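Local atomic coordinates of indole-3-acetic acid-amido synthetase GH3.15 (Arabidopsis thaliana, PDB entry 6E1Q), a protein that conjugates glutamine, and possibly cysteine, to the auxin precursor indole-3-butyric acid by an ATP-dependent reaction and also modifies the herbicide 2,4-DB. Residues L142-V147 / C200-G205; T194-Y199 / D248-A253; E358-E363 / P377-L382; H389-V394 / L410-F415. All coordinates share one frame; numbering follows the deposited sequence.

Interaction 1 of 4, residues L142-V147 / C200-G205. With CFA ((2,4-dichlorophenoxy)acetic acid), chain C.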
loop_
_atom_site.group_PDB
_atom_site.type_symbol
_atom_site.label_atom_id
_atom_site.label_comp_id
_atom_site.label_asym_id
_atom_site.label_seq_id
_atom_site.Cartn_x
_atom_site.Cartn_y
_atom_site.Cartn_z
ATOM N N LEU A 142 -12.743 -0.915 -11.989
ATOM C CA LEU A 142 -12.838 0.490 -11.610
ATOM C C LEU A 142 -11.755 0.766 -10.577
ATOM O O LEU A 142 -11.782 0.198 -9.481
ATOM C CB LEU A 142 -14.224 0.802 -11.057
ATOM C CG LEU A 142 -14.502 2.211 -10.537
ATOM C CD1 LEU A 142 -14.347 3.254 -11.662
ATOM C CD2 LEU A 142 -15.909 2.247 -9.950
ATOM N N ILE A 143 -10.792 1.612 -10.934
ATOM C CA ILE A 143 -9.595 1.825 -10.133
ATOM C C ILE A 143 -9.643 3.246 -9.608
ATOM O O ILE A 143 -9.666 4.206 -10.386
ATOM C CB ILE A 143 -8.315 1.556 -10.943
ATOM C CG1 ILE A 143 -8.143 0.050 -11.174
ATOM C CG2 ILE A 143 -7.094 2.088 -10.223
ATOM C CD1 ILE A 143 -7.180 -0.280 -12.285
ATOM N N PHE A 144 -9.678 3.378 -8.289
ATOM C CA PHE A 144 -9.719 4.678 -7.644
ATOM C C PHE A 144 -8.281 5.118 -7.436
ATOM O O PHE A 144 -7.591 4.646 -6.537
ATOM C CB PHE A 144 -10.503 4.610 -6.340
ATOM C CG PHE A 144 -11.941 4.225 -6.538
ATOM C CD1 PHE A 144 -12.803 5.069 -7.208
ATOM C CD2 PHE A 144 -12.418 3.015 -6.080
ATOM C CE1 PHE A 144 -14.125 4.728 -7.401
ATOM C CE2 PHE A 144 -13.739 2.662 -6.268
ATOM C CZ PHE A 144 -14.596 3.534 -6.932
ATOM N N TYR A 145 -7.833 6.031 -8.277
ATOM C CA TYR A 145 -6.454 6.476 -8.243
ATOM C C TYR A 145 -6.406 7.776 -9.003
ATOM O O TYR A 145 -6.923 7.843 -10.120
ATOM C CB TYR A 145 -5.508 5.468 -8.910
ATOM C CG TYR A 145 -4.056 5.885 -8.768
ATOM C CD1 TYR A 145 -3.352 5.585 -7.614
ATOM C CD2 TYR A 145 -3.402 6.606 -9.768
ATOM C CE1 TYR A 145 -2.040 5.958 -7.460
ATOM C CE2 TYR A 145 -2.072 7.001 -9.612
ATOM C CZ TYR A 145 -1.404 6.674 -8.448
ATOM O OH TYR A 145 -0.089 7.031 -8.236
ATOM N N PHE A 146 -5.781 8.793 -8.427
ATOM C CA PHE A 146 -5.485 9.948 -9.255
ATOM C C PHE A 146 -4.248 10.653 -8.717
ATOM O O PHE A 146 -3.870 10.488 -7.558
ATOM C CB PHE A 146 -6.691 10.894 -9.383
ATOM C CG PHE A 146 -7.382 11.211 -8.087
ATOM C CD1 PHE A 146 -6.846 12.139 -7.205
ATOM C CD2 PHE A 146 -8.598 10.616 -7.774
ATOM C CE1 PHE A 146 -7.499 12.456 -6.023
ATOM C CE2 PHE A 146 -9.253 10.927 -6.586
ATOM C CZ PHE A 146 -8.702 11.846 -5.712
ATOM N N VAL A 147 -3.595 11.403 -9.599
ATOM C CA VAL A 147 -2.348 12.091 -9.291
ATOM C C VAL A 147 -2.576 13.595 -9.374
ATOM O O VAL A 147 -3.270 14.079 -10.276
ATOM C CB VAL A 147 -1.214 11.638 -10.235
ATOM C CG1 VAL A 147 -1.661 11.714 -11.676
ATOM C CG2 VAL A 147 0.001 12.508 -10.042
ATOM N N CYS A 200 -15.180 13.445 -10.732
ATOM C CA CYS A 200 -15.343 12.926 -12.092
ATOM C C CYS A 200 -15.145 11.420 -12.140
ATOM O O CYS A 200 -15.846 10.713 -12.876
ATOM C CB CYS A 200 -14.369 13.619 -13.041
ATOM S SG CYS A 200 -14.727 15.389 -13.226
ATOM N N GLN A 201 -14.175 10.921 -11.375
ATOM C CA GLN A 201 -13.904 9.490 -11.337
ATOM C C GLN A 201 -15.087 8.709 -10.768
ATOM O O GLN A 201 -15.417 7.624 -11.257
ATOM C CB GLN A 201 -12.619 9.283 -10.530
ATOM C CG GLN A 201 -12.533 8.094 -9.631
ATOM C CD GLN A 201 -11.076 7.781 -9.295
ATOM O OE1 GLN A 201 -10.325 7.295 -10.136
ATOM N NE2 GLN A 201 -10.663 8.114 -8.073
ATOM N N LEU A 202 -15.747 9.246 -9.740
ATOM C CA LEU A 202 -16.921 8.566 -9.195
ATOM C C LEU A 202 -18.116 8.690 -10.144
ATOM O O LEU A 202 -18.885 7.737 -10.321
ATOM C CB LEU A 202 -17.254 9.134 -7.807
ATOM C CG LEU A 202 -16.477 8.522 -6.622
ATOM C CD1 LEU A 202 -16.683 9.342 -5.339
ATOM C CD2 LEU A 202 -16.909 7.078 -6.373
ATOM N N LEU A 203 -18.292 9.854 -10.768
ATOM C CA LEU A 203 -19.367 9.990 -11.748
ATOM C C LEU A 203 -19.201 8.975 -12.881
ATOM O O LEU A 203 -20.153 8.269 -13.234
ATOM C CB LEU A 203 -19.403 11.423 -12.278
ATOM C CG LEU A 203 -20.407 11.736 -13.388
ATOM C CD1 LEU A 203 -21.786 11.469 -12.866
ATOM C CD2 LEU A 203 -20.275 13.199 -13.731
ATOM N N CYS A 204 -17.974 8.835 -13.411
ATOM C CA CYS A 204 -17.725 7.805 -14.423
ATOM C C CYS A 204 -17.964 6.395 -13.884
ATOM O O CYS A 204 -18.562 5.545 -14.570
ATOM C CB CYS A 204 -16.307 7.935 -14.970
ATOM S SG CYS A 204 -16.151 9.434 -15.996
ATOM N N GLY A 205 -17.485 6.113 -12.673
ATOM C CA GLY A 205 -17.676 4.783 -12.124
ATOM C C GLY A 205 -19.141 4.454 -11.911
ATOM O O GLY A 205 -19.572 3.317 -12.125
HETATM C C1 CFA C . -6.791 -3.557 -9.829
HETATM C C2 CFA C . -5.361 -4.048 -9.620
HETATM C "C1'" CFA C . -4.599 -2.263 -8.232
HETATM C "C2'" CFA C . -4.139 -1.780 -7.014
HETATM C "C3'" CFA C . -3.883 -0.439 -6.869
HETATM C "C4'" CFA C . -4.085 0.412 -7.925
HETATM C "C5'" CFA C . -4.534 -0.046 -9.140
HETATM CL CL3 CFA C . -3.861 -2.833 -5.600
HETATM C "C6'" CFA C . -4.786 -1.388 -9.290
HETATM O O1 CFA C . -7.254 -3.440 -10.992
HETATM O O2 CFA C . -7.489 -3.247 -8.836
HETATM O "O1'" CFA C . -4.862 -3.629 -8.381
HETATM CL CL4 CFA C . -3.751 2.129 -7.701
#
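The side-chain amide of Gln201 enters between the rings of Phe144 and Phe146, and its NE2 lies at the edge of both, near each ring plane. That nitrogen stands 3.3 Å from CD2 of Phe146 and 3.8 Å from CD1 of Phe144. The Phe144 ring is turned almost perpendicular to the amide (87°). Phe146 holds CG between its backbone N and carbonyl carbon (chi1 47°), which places its ring against the amide. Leu202 CD2 reaches Phe144 CE1 at 3.8 Å, and both methyls of Leu142 lie against CA of Gly205, CD1 at 3.7 Å. At the other end of the amide, OE1 of Gln201 takes a weak hydrogen bond from Tyr145 N, long at 3.4 Å but nearly straight (166°). Replacing Gln201 by an alanine is likely to open a gap between the two phenylalanine rings and leave Tyr145 N without this acceptor. Ile143 and Tyr145 turn the other way, toward bound (2,4-dichlorophenoxy)acetic acid: Ile143 CD1 approaches its O1 at 3.4 Å, and Tyr145 CD1 its chlorine CL4 at 3.5 Å. The hydroxyl of Tyr145 is hydrogen-bonded to Thr161 OG1. The whole contact is buried, with helix 220-243 also packing on Phe144 and Leu202. Strand 140-143 and the loop after it thus divide their residues between a helix of the N-terminal domain and a pocket that holds (2,4-dichlorophenoxy)acetic acid in this adenylating enzyme.

Interaction 2 of 4, residues T194-Y199 / D248-A253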
loop_
_atom_site.group_PDB
_atom_site.type_symbol
_atom_site.label_atom_id
_atom_site.label_comp_id
_atom_site.label_asym_id
_atom_site.label_seq_id
_atom_site.Cartn_x
_atom_site.Cartn_y
_atom_site.Cartn_z
ATOM N N THR A 194 -8.215 17.908 -6.114
ATOM C CA THR A 194 -8.647 16.546 -5.832
ATOM C C THR A 194 -10.163 16.455 -5.719
ATOM O O THR A 194 -10.729 15.377 -5.916
ATOM C CB THR A 194 -7.998 16.016 -4.544
ATOM O OG1 THR A 194 -8.552 16.707 -3.421
ATOM C CG2 THR A 194 -6.504 16.249 -4.559
ATOM N N THR A 195 -10.837 17.560 -5.393
ATOM C CA THR A 195 -12.291 17.516 -5.348
ATOM C C THR A 195 -12.872 17.272 -6.735
ATOM O O THR A 195 -13.798 16.467 -6.889
ATOM C CB THR A 195 -12.842 18.797 -4.726
ATOM O OG1 THR A 195 -12.384 18.884 -3.376
ATOM C CG2 THR A 195 -14.376 18.807 -4.724
ATOM N N GLN A 196 -12.332 17.940 -7.762
ATOM C CA GLN A 196 -12.810 17.706 -9.122
ATOM C C GLN A 196 -12.450 16.311 -9.602
ATOM O O GLN A 196 -13.258 15.637 -10.258
ATOM C CB GLN A 196 -12.233 18.738 -10.086
ATOM C CG GLN A 196 -12.651 20.155 -9.786
ATOM C CD GLN A 196 -12.225 21.106 -10.875
ATOM O OE1 GLN A 196 -12.533 20.907 -12.057
ATOM N NE2 GLN A 196 -11.501 22.144 -10.487
ATOM N N SER A 197 -11.232 15.862 -9.291
ATOM C CA SER A 197 -10.798 14.570 -9.802
ATOM C C SER A 197 -11.594 13.431 -9.161
ATOM O O SER A 197 -12.060 12.523 -9.863
ATOM C CB SER A 197 -9.294 14.392 -9.573
ATOM O OG SER A 197 -9.007 14.391 -8.184
ATOM N N MET A 198 -11.768 13.459 -7.833
ATOM C CA MET A 198 -12.580 12.421 -7.191
ATOM C C MET A 198 -14.023 12.457 -7.706
ATOM O O MET A 198 -14.657 11.408 -7.901
ATOM C CB MET A 198 -12.548 12.596 -5.672
ATOM C CG MET A 198 -13.497 11.651 -4.929
ATOM S SD MET A 198 -12.911 9.928 -5.013
ATOM C CE MET A 198 -11.681 9.960 -3.693
ATOM N N TYR A 199 -14.550 13.661 -7.946
ATOM C CA TYR A 199 -15.926 13.783 -8.422
ATOM C C TYR A 199 -16.088 13.143 -9.801
ATOM O O TYR A 199 -17.015 12.357 -10.030
ATOM C CB TYR A 199 -16.347 15.264 -8.428
ATOM C CG TYR A 199 -17.816 15.499 -8.795
ATOM C CD1 TYR A 199 -18.223 15.532 -10.121
ATOM C CD2 TYR A 199 -18.790 15.664 -7.806
ATOM C CE1 TYR A 199 -19.564 15.743 -10.463
ATOM C CE2 TYR A 199 -20.129 15.870 -8.136
ATOM C CZ TYR A 199 -20.508 15.907 -9.467
ATOM O OH TYR A 199 -21.829 16.114 -9.816
ATOM N N ASP A 248 -21.385 22.632 -13.285
ATOM C CA ASP A 248 -20.543 23.620 -13.950
ATOM C C ASP A 248 -19.352 24.083 -13.110
ATOM O O ASP A 248 -18.508 24.810 -13.637
ATOM C CB ASP A 248 -21.380 24.827 -14.407
ATOM C CG ASP A 248 -22.024 25.588 -13.256
ATOM O OD1 ASP A 248 -21.996 25.101 -12.109
ATOM O OD2 ASP A 248 -22.564 26.692 -13.515
ATOM N N TRP A 249 -19.240 23.672 -11.843
ATOM C CA TRP A 249 -18.036 23.979 -11.073
ATOM C C TRP A 249 -16.861 23.074 -11.421
ATOM O O TRP A 249 -15.763 23.275 -10.892
ATOM C CB TRP A 249 -18.304 23.894 -9.565
ATOM C CG TRP A 249 -18.632 22.491 -9.059
ATOM C CD1 TRP A 249 -19.878 21.929 -8.936
ATOM C CD2 TRP A 249 -17.703 21.496 -8.598
ATOM N NE1 TRP A 249 -19.777 20.652 -8.435
ATOM C CE2 TRP A 249 -18.454 20.364 -8.214
ATOM C CE3 TRP A 249 -16.308 21.452 -8.477
ATOM C CZ2 TRP A 249 -17.858 19.203 -7.729
ATOM C CZ3 TRP A 249 -15.723 20.305 -7.991
ATOM C CH2 TRP A 249 -16.496 19.196 -7.620
ATOM N N ILE A 250 -17.051 22.076 -12.272
ATOM C CA ILE A 250 -15.931 21.291 -12.774
ATOM C C ILE A 250 -15.370 22.047 -13.969
ATOM O O ILE A 250 -16.001 22.117 -15.029
ATOM C CB ILE A 250 -16.360 19.866 -13.129
ATOM C CG1 ILE A 250 -16.691 19.138 -11.829
ATOM C CG2 ILE A 250 -15.238 19.084 -13.845
ATOM C CD1 ILE A 250 -17.847 18.262 -11.973
ATOM N N THR A 251 -14.211 22.672 -13.770
ATOM C CA THR A 251 -13.540 23.467 -14.790
ATOM C C THR A 251 -12.336 22.759 -15.388
ATOM O O THR A 251 -11.805 23.221 -16.402
ATOM C CB THR A 251 -13.086 24.804 -14.199
ATOM O OG1 THR A 251 -12.361 24.560 -12.985
ATOM C CG2 THR A 251 -14.286 25.682 -13.886
ATOM N N ASP A 252 -11.894 21.662 -14.780
ATOM C CA ASP A 252 -10.725 20.948 -15.270
ATOM C C ASP A 252 -10.951 20.431 -16.682
ATOM O O ASP A 252 -11.908 19.693 -16.941
ATOM C CB ASP A 252 -10.397 19.782 -14.348
ATOM C CG ASP A 252 -9.293 18.929 -14.903
ATOM O OD1 ASP A 252 -8.110 19.270 -14.687
ATOM O OD2 ASP A 252 -9.616 17.950 -15.602
ATOM N N ALA A 253 -10.030 20.779 -17.587
ATOM C CA ALA A 253 -10.250 20.528 -19.010
ATOM C C ALA A 253 -10.288 19.037 -19.346
ATOM O O ALA A 253 -11.027 18.631 -20.247
ATOM C CB ALA A 253 -9.180 21.240 -19.837
#
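Gln196 OE1 faces two consecutive backbone amides of the loop 248-253. Asp252 N donates to it at 2.9 Å, in the carbonyl plane on a lone pair, while the bond from Thr251 N, 3.0 Å away, is weak and bent to 129°. NE2 donates to Asp193 OD2, so both ends of the amide are engaged. A leucine at Gln196 would probably leave Asp252 N without its acceptor. Asp252 is itself an N-cap, its OD2 accepting from Cys255 N at the start of helix 253-258. Tyr199 has CG anti to its backbone N (chi1 -175°), which turns the ring face to Trp249; the edge of Trp249 meets it in a T-shaped pair, the ring centroids 5.2 Å apart and the planes at 71°. Their polar atoms are hydrogen-bonded elsewhere, Trp249 NE1 to Glu236 and Tyr199 OH to Asn240. Ile250 CD1 also meets Tyr199, 3.3 Å from its CD1. The loop therefore lies along the first turns of helix 194-207, between the end of helix 220-243 and the start of helix 253-258.

Interaction 3 of 4, residues E358-E363 / P377-L382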
loop_
_atom_site.group_PDB
_atom_site.type_symbol
_atom_site.label_atom_id
_atom_site.label_comp_id
_atom_site.label_asym_id
_atom_site.label_seq_id
_atom_site.Cartn_x
_atom_site.Cartn_y
_atom_site.Cartn_z
ATOM N N GLU A 358 17.754 -12.055 -2.611
ATOM C CA GLU A 358 18.375 -12.583 -1.405
ATOM C C GLU A 358 17.576 -12.139 -0.190
ATOM O O GLU A 358 16.673 -11.301 -0.275
ATOM C CB GLU A 358 19.832 -12.129 -1.292
ATOM C CG GLU A 358 20.719 -12.663 -2.410
ATOM C CD GLU A 358 22.086 -12.014 -2.403
ATOM O OE1 GLU A 358 22.177 -10.817 -2.758
ATOM O OE2 GLU A 358 23.067 -12.697 -2.038
ATOM N N PHE A 359 17.908 -12.713 0.960
ATOM C CA PHE A 359 17.108 -12.461 2.151
ATOM C C PHE A 359 18.022 -12.330 3.352
ATOM O O PHE A 359 18.813 -13.230 3.648
ATOM C CB PHE A 359 16.058 -13.552 2.354
ATOM C CG PHE A 359 15.018 -13.543 1.274
ATOM C CD1 PHE A 359 15.231 -14.232 0.090
ATOM C CD2 PHE A 359 13.882 -12.752 1.394
ATOM C CE1 PHE A 359 14.304 -14.171 -0.938
ATOM C CE2 PHE A 359 12.950 -12.699 0.382
ATOM C CZ PHE A 359 13.167 -13.415 -0.787
ATOM N N LEU A 360 17.901 -11.201 4.022
ATOM C CA LEU A 360 18.661 -10.911 5.221
ATOM C C LEU A 360 17.845 -11.351 6.433
ATOM O O LEU A 360 16.716 -10.879 6.631
ATOM C CB LEU A 360 18.973 -9.416 5.245
ATOM C CG LEU A 360 19.695 -8.756 6.402
ATOM C CD1 LEU A 360 20.917 -9.566 6.810
ATOM C CD2 LEU A 360 20.074 -7.344 5.951
ATOM N N GLU A 361 18.399 -12.277 7.222
ATOM C CA GLU A 361 17.747 -12.689 8.462
ATOM C C GLU A 361 17.562 -11.486 9.371
ATOM O O GLU A 361 18.468 -10.666 9.524
ATOM C CB GLU A 361 18.571 -13.756 9.189
ATOM C CG GLU A 361 18.769 -15.057 8.439
ATOM C CD GLU A 361 19.361 -16.146 9.325
ATOM O OE1 GLU A 361 20.156 -15.814 10.229
ATOM O OE2 GLU A 361 19.032 -17.334 9.122
ATOM N N VAL A 362 16.392 -11.390 9.989
ATOM C CA VAL A 362 15.999 -10.199 10.735
ATOM C C VAL A 362 16.251 -10.342 12.231
ATOM O O VAL A 362 16.811 -9.438 12.851
ATOM C CB VAL A 362 14.521 -9.857 10.445
ATOM C CG1 VAL A 362 13.984 -8.912 11.499
ATOM C CG2 VAL A 362 14.402 -9.262 9.063
ATOM N N GLU A 363 15.825 -11.457 12.825
ATOM C CA GLU A 363 15.878 -11.684 14.288
ATOM C C GLU A 363 14.817 -10.859 15.010
ATOM O O GLU A 363 15.111 -9.804 15.579
ATOM C CB GLU A 363 17.262 -11.359 14.881
ATOM C CG GLU A 363 17.885 -12.472 15.684
ATOM C CD GLU A 363 18.214 -13.670 14.821
ATOM O OE1 GLU A 363 18.947 -13.493 13.821
ATOM O OE2 GLU A 363 17.742 -14.786 15.136
ATOM N N PRO A 377 23.731 -9.680 9.287
ATOM C CA PRO A 377 24.853 -9.875 8.359
ATOM C C PRO A 377 24.697 -11.138 7.500
ATOM O O PRO A 377 25.376 -11.271 6.474
ATOM C CB PRO A 377 26.063 -9.988 9.297
ATOM C CG PRO A 377 25.497 -10.571 10.558
ATOM C CD PRO A 377 24.092 -10.014 10.680
ATOM N N VAL A 378 23.804 -12.035 7.909
ATOM C CA VAL A 378 23.618 -13.337 7.274
ATOM C C VAL A 378 22.514 -13.237 6.222
ATOM O O VAL A 378 21.341 -13.025 6.548
ATOM C CB VAL A 378 23.302 -14.407 8.322
ATOM C CG1 VAL A 378 22.221 -13.900 9.262
ATOM C CG2 VAL A 378 22.881 -15.688 7.644
ATOM N N VAL A 379 22.875 -13.409 4.952
ATOM C CA VAL A 379 21.912 -13.372 3.860
ATOM C C VAL A 379 21.920 -14.716 3.147
ATOM O O VAL A 379 22.975 -15.333 2.967
ATOM C CB VAL A 379 22.195 -12.214 2.877
ATOM C CG1 VAL A 379 22.519 -10.937 3.645
ATOM C CG2 VAL A 379 23.303 -12.567 1.898
ATOM N N VAL A 380 20.734 -15.180 2.767
ATOM C CA VAL A 380 20.572 -16.466 2.105
ATOM C C VAL A 380 19.893 -16.254 0.754
ATOM O O VAL A 380 19.232 -15.242 0.510
ATOM C CB VAL A 380 19.765 -17.450 2.968
ATOM C CG1 VAL A 380 20.397 -17.600 4.369
ATOM C CG2 VAL A 380 18.361 -16.958 3.103
ATOM N N ASP A 381 20.087 -17.228 -0.132
ATOM C CA ASP A 381 19.390 -17.274 -1.410
ATOM C C ASP A 381 17.906 -17.567 -1.205
ATOM O O ASP A 381 17.486 -18.107 -0.179
ATOM C CB ASP A 381 19.999 -18.350 -2.313
ATOM C CG ASP A 381 21.242 -17.870 -3.047
ATOM O OD1 ASP A 381 21.434 -16.640 -3.168
ATOM O OD2 ASP A 381 22.019 -18.730 -3.517
ATOM N N LEU A 382 17.109 -17.206 -2.216
ATOM C CA LEU A 382 15.664 -17.434 -2.168
ATOM C C LEU A 382 15.317 -18.874 -1.790
ATOM O O LEU A 382 14.457 -19.106 -0.935
ATOM C CB LEU A 382 15.043 -17.068 -3.520
ATOM C CG LEU A 382 13.566 -17.387 -3.772
ATOM C CD1 LEU A 382 12.666 -16.540 -2.907
ATOM C CD2 LEU A 382 13.247 -17.110 -5.225
#
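Strands 356-361 and 379-381 pair antiparallel at the edge of the central-domain β-structure, where 379-381 is the outermost strand, and Phe359 and Val380 form its hydrogen-bonded pair. Phe359 N donates to Val380 O and Val380 N to Phe359 O, both at 2.9 Å. Further along, Glu361 N reaches Val378 O at 3.1 Å. The non-hydrogen-bonded pair Leu360 and Val379 lies on the other face, where Leu360 CD1 touches Val379 CG1 at 3.8 Å. With CG opposite its carbonyl carbon (chi1 -67°), Phe359 carries its ring beside Leu382, the two side chains pointing the same way, and CE1 meets Leu382 CD1 at 3.5 Å. The ring also stacks with Phe422. Glu361 crosses Val378 obliquely, laying its CB, CG and CD along the CG1 methyl. At the other end of the ladder, Glu358 OE2 and Asp381 OD1 come within 4.4 Å of each other, their carboxylate planes 42° apart. Lys59 forms salt bridges with both oxygens, and Arg403 forms another with Glu358 OE2. Two carboxylates this close would repel if left alone; the lysine between them, helped by the arginine, probably offsets that repulsion and favours both acids in their charged form.

Interaction 4 of 4, residues H389-V394 / L410-F415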
loop_
_atom_site.group_PDB
_atom_site.type_symbol
_atom_site.label_atom_id
_atom_site.label_comp_id
_atom_site.label_asym_id
_atom_site.label_seq_id
_atom_site.Cartn_x
_atom_site.Cartn_y
_atom_site.Cartn_z
ATOM N N HIS A 389 10.963 -18.256 9.803
ATOM C CA HIS A 389 11.940 -17.214 10.086
ATOM C C HIS A 389 11.619 -15.924 9.322
ATOM O O HIS A 389 11.015 -15.947 8.241
ATOM C CB HIS A 389 13.346 -17.679 9.703
ATOM C CG HIS A 389 13.927 -18.719 10.613
ATOM N ND1 HIS A 389 13.153 -19.597 11.342
ATOM C CD2 HIS A 389 15.213 -19.017 10.909
ATOM C CE1 HIS A 389 13.938 -20.393 12.047
ATOM N NE2 HIS A 389 15.193 -20.073 11.789
ATOM N N ASP A 390 12.065 -14.795 9.883
ATOM C CA ASP A 390 11.769 -13.462 9.362
ATOM C C ASP A 390 12.933 -12.996 8.511
ATOM O O ASP A 390 14.090 -13.247 8.849
ATOM C CB ASP A 390 11.534 -12.446 10.492
ATOM C CG ASP A 390 10.199 -12.661 11.227
ATOM O OD1 ASP A 390 9.382 -13.486 10.776
ATOM O OD2 ASP A 390 9.960 -11.994 12.254
ATOM N N TYR A 391 12.628 -12.290 7.420
ATOM C CA TYR A 391 13.664 -11.874 6.494
ATOM C C TYR A 391 13.341 -10.510 5.903
ATOM O O TYR A 391 12.175 -10.154 5.724
ATOM C CB TYR A 391 13.815 -12.867 5.357
ATOM C CG TYR A 391 14.273 -14.256 5.749
ATOM C CD1 TYR A 391 15.630 -14.567 5.829
ATOM C CD2 TYR A 391 13.350 -15.265 5.986
ATOM C CE1 TYR A 391 16.052 -15.859 6.165
ATOM C CE2 TYR A 391 13.753 -16.554 6.319
ATOM C CZ TYR A 391 15.101 -16.844 6.408
ATOM O OH TYR A 391 15.490 -18.126 6.728
ATOM N N GLU A 392 14.393 -9.776 5.554
ATOM C CA GLU A 392 14.264 -8.571 4.750
ATOM C C GLU A 392 14.747 -8.861 3.337
ATOM O O GLU A 392 15.887 -9.313 3.169
ATOM C CB GLU A 392 15.066 -7.416 5.369
ATOM C CG GLU A 392 15.093 -6.180 4.468
ATOM C CD GLU A 392 15.883 -5.002 5.036
ATOM O OE1 GLU A 392 16.651 -5.167 6.013
ATOM O OE2 GLU A 392 15.728 -3.899 4.475
ATOM N N PRO A 393 13.956 -8.623 2.292
ATOM C CA PRO A 393 14.441 -8.922 0.937
ATOM C C PRO A 393 15.583 -8.001 0.535
ATOM O O PRO A 393 15.634 -6.828 0.912
ATOM C CB PRO A 393 13.208 -8.701 0.050
ATOM C CG PRO A 393 12.037 -8.727 1.003
ATOM C CD PRO A 393 12.576 -8.117 2.279
ATOM N N VAL A 394 16.513 -8.568 -0.227
ATOM C CA VAL A 394 17.697 -7.899 -0.736
ATOM C C VAL A 394 17.697 -8.177 -2.235
ATOM O O VAL A 394 17.936 -9.320 -2.658
ATOM C CB VAL A 394 18.976 -8.424 -0.059
ATOM C CG1 VAL A 394 20.206 -7.794 -0.652
ATOM C CG2 VAL A 394 18.924 -8.166 1.454
ATOM N N LEU A 410 9.518 -9.915 5.908
ATOM C CA LEU A 410 8.621 -10.981 5.493
ATOM C C LEU A 410 8.886 -12.222 6.337
ATOM O O LEU A 410 10.031 -12.485 6.713
ATOM C CB LEU A 410 8.843 -11.309 4.026
ATOM C CG LEU A 410 8.761 -10.126 3.054
ATOM C CD1 LEU A 410 9.048 -10.605 1.644
ATOM C CD2 LEU A 410 7.398 -9.469 3.143
ATOM N N ARG A 411 7.841 -12.996 6.618
ATOM C CA ARG A 411 8.011 -14.307 7.233
ATOM C C ARG A 411 7.769 -15.384 6.185
ATOM O O ARG A 411 6.718 -15.402 5.540
ATOM C CB ARG A 411 7.077 -14.518 8.431
ATOM C CG ARG A 411 7.451 -15.787 9.286
ATOM C CD ARG A 411 6.586 -15.969 10.537
ATOM N NE ARG A 411 5.178 -16.166 10.192
ATOM C CZ ARG A 411 4.243 -15.220 10.271
ATOM N NH1 ARG A 411 4.557 -14.001 10.698
ATOM N NH2 ARG A 411 2.991 -15.488 9.908
ATOM N N ALA A 412 8.746 -16.276 6.025
ATOM C CA ALA A 412 8.600 -17.412 5.121
ATOM C C ALA A 412 7.574 -18.395 5.681
ATOM O O ALA A 412 7.722 -18.873 6.812
ATOM C CB ALA A 412 9.953 -18.087 4.938
ATOM N N THR A 413 6.530 -18.711 4.906
ATOM C CA THR A 413 5.461 -19.555 5.429
ATOM C C THR A 413 5.327 -20.897 4.722
ATOM O O THR A 413 4.596 -21.754 5.222
ATOM C CB THR A 413 4.102 -18.841 5.348
ATOM O OG1 THR A 413 3.984 -18.190 4.076
ATOM C CG2 THR A 413 4.002 -17.779 6.445
ATOM N N GLY A 414 6.014 -21.117 3.604
ATOM C CA GLY A 414 5.868 -22.366 2.873
ATOM C C GLY A 414 6.396 -22.230 1.451
ATOM O O GLY A 414 7.116 -21.289 1.125
ATOM N N PHE A 415 6.007 -23.191 0.622
ATOM C CA PHE A 415 6.482 -23.296 -0.752
ATOM C C PHE A 415 5.305 -23.531 -1.689
ATOM O O PHE A 415 4.466 -24.400 -1.427
ATOM C CB PHE A 415 7.476 -24.449 -0.889
ATOM C CG PHE A 415 8.694 -24.318 -0.014
ATOM C CD1 PHE A 415 9.700 -23.419 -0.335
ATOM C CD2 PHE A 415 8.838 -25.106 1.118
ATOM C CE1 PHE A 415 10.830 -23.302 0.457
ATOM C CE2 PHE A 415 9.970 -25.003 1.912
ATOM C CZ PHE A 415 10.965 -24.101 1.576
HETATM O O HOH W 1 6.419 -13.070 12.077
#
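A chi1 of -72° sets the carboxylate of Asp390 opposite its own carbonyl carbon, while Arg411 CG lies anti to the backbone N (chi1 -168°), and the two side chains meet at a slant on one face of the hairpin. Asp390 OD1 rests 3.4 Å from Arg411 CG, against the aliphatic part of the chain. A bend at chi3 (62°) then carries the guanidinium away, leaving NH1 4.9 Å from OD1. A water lies in that interval and donates to Asp390 OD1 at 3.3 Å; its 2.5 Å distance to Arg411 NH1 is unusually short, so that leg is doubtful. Tyr391 and Leu410 form the adjacent hydrogen-bonded pair: Tyr391 N to Leu410 O and Leu410 N to Tyr391 O both measure 2.7 Å. Ala412 N adds a bond to His389 O at 3.2 Å. On the face of Tyr391 and Leu410, Pro393 CG packs on Leu410 CD1 at 3.6 Å, the side chains crossing at about a right angle. Tyr326, an ATP-binding residue, touches both Pro393 and Leu410, and Phe422 also packs on Leu410. The hairpin thus has one apolar face beside the nucleotide site and one charged face, where opposite charges stay apart, apparently linked through water, and probably attract each other only modestly.

Interactions 1 and 2 belong to the N-terminal domain and share helix 194-207. Their segments alternate along the chain, their centres are 12 Å apart, and they touch where Phe146 packs on Met198 and Cys200 on Ile250; the Cys200-Cys255 disulfide ties this helix to helix 253-258. Interactions 3 and 4 follow in series within the central domain, with centres 9 Å apart, and are joined by neighbouring strands 356-361 and 390-396, which probably hydrogen-bond through Glu358 with Val394 and Leu360 with Glu392. The two groups lie on opposite sides of the chain's centre, interactions 1 and 4 about 35 Å apart between centres. Interaction 1 lines a pocket holding (2,4-dichlorophenoxy)acetic acid, and interaction 4 adjoins ATP-binding residues.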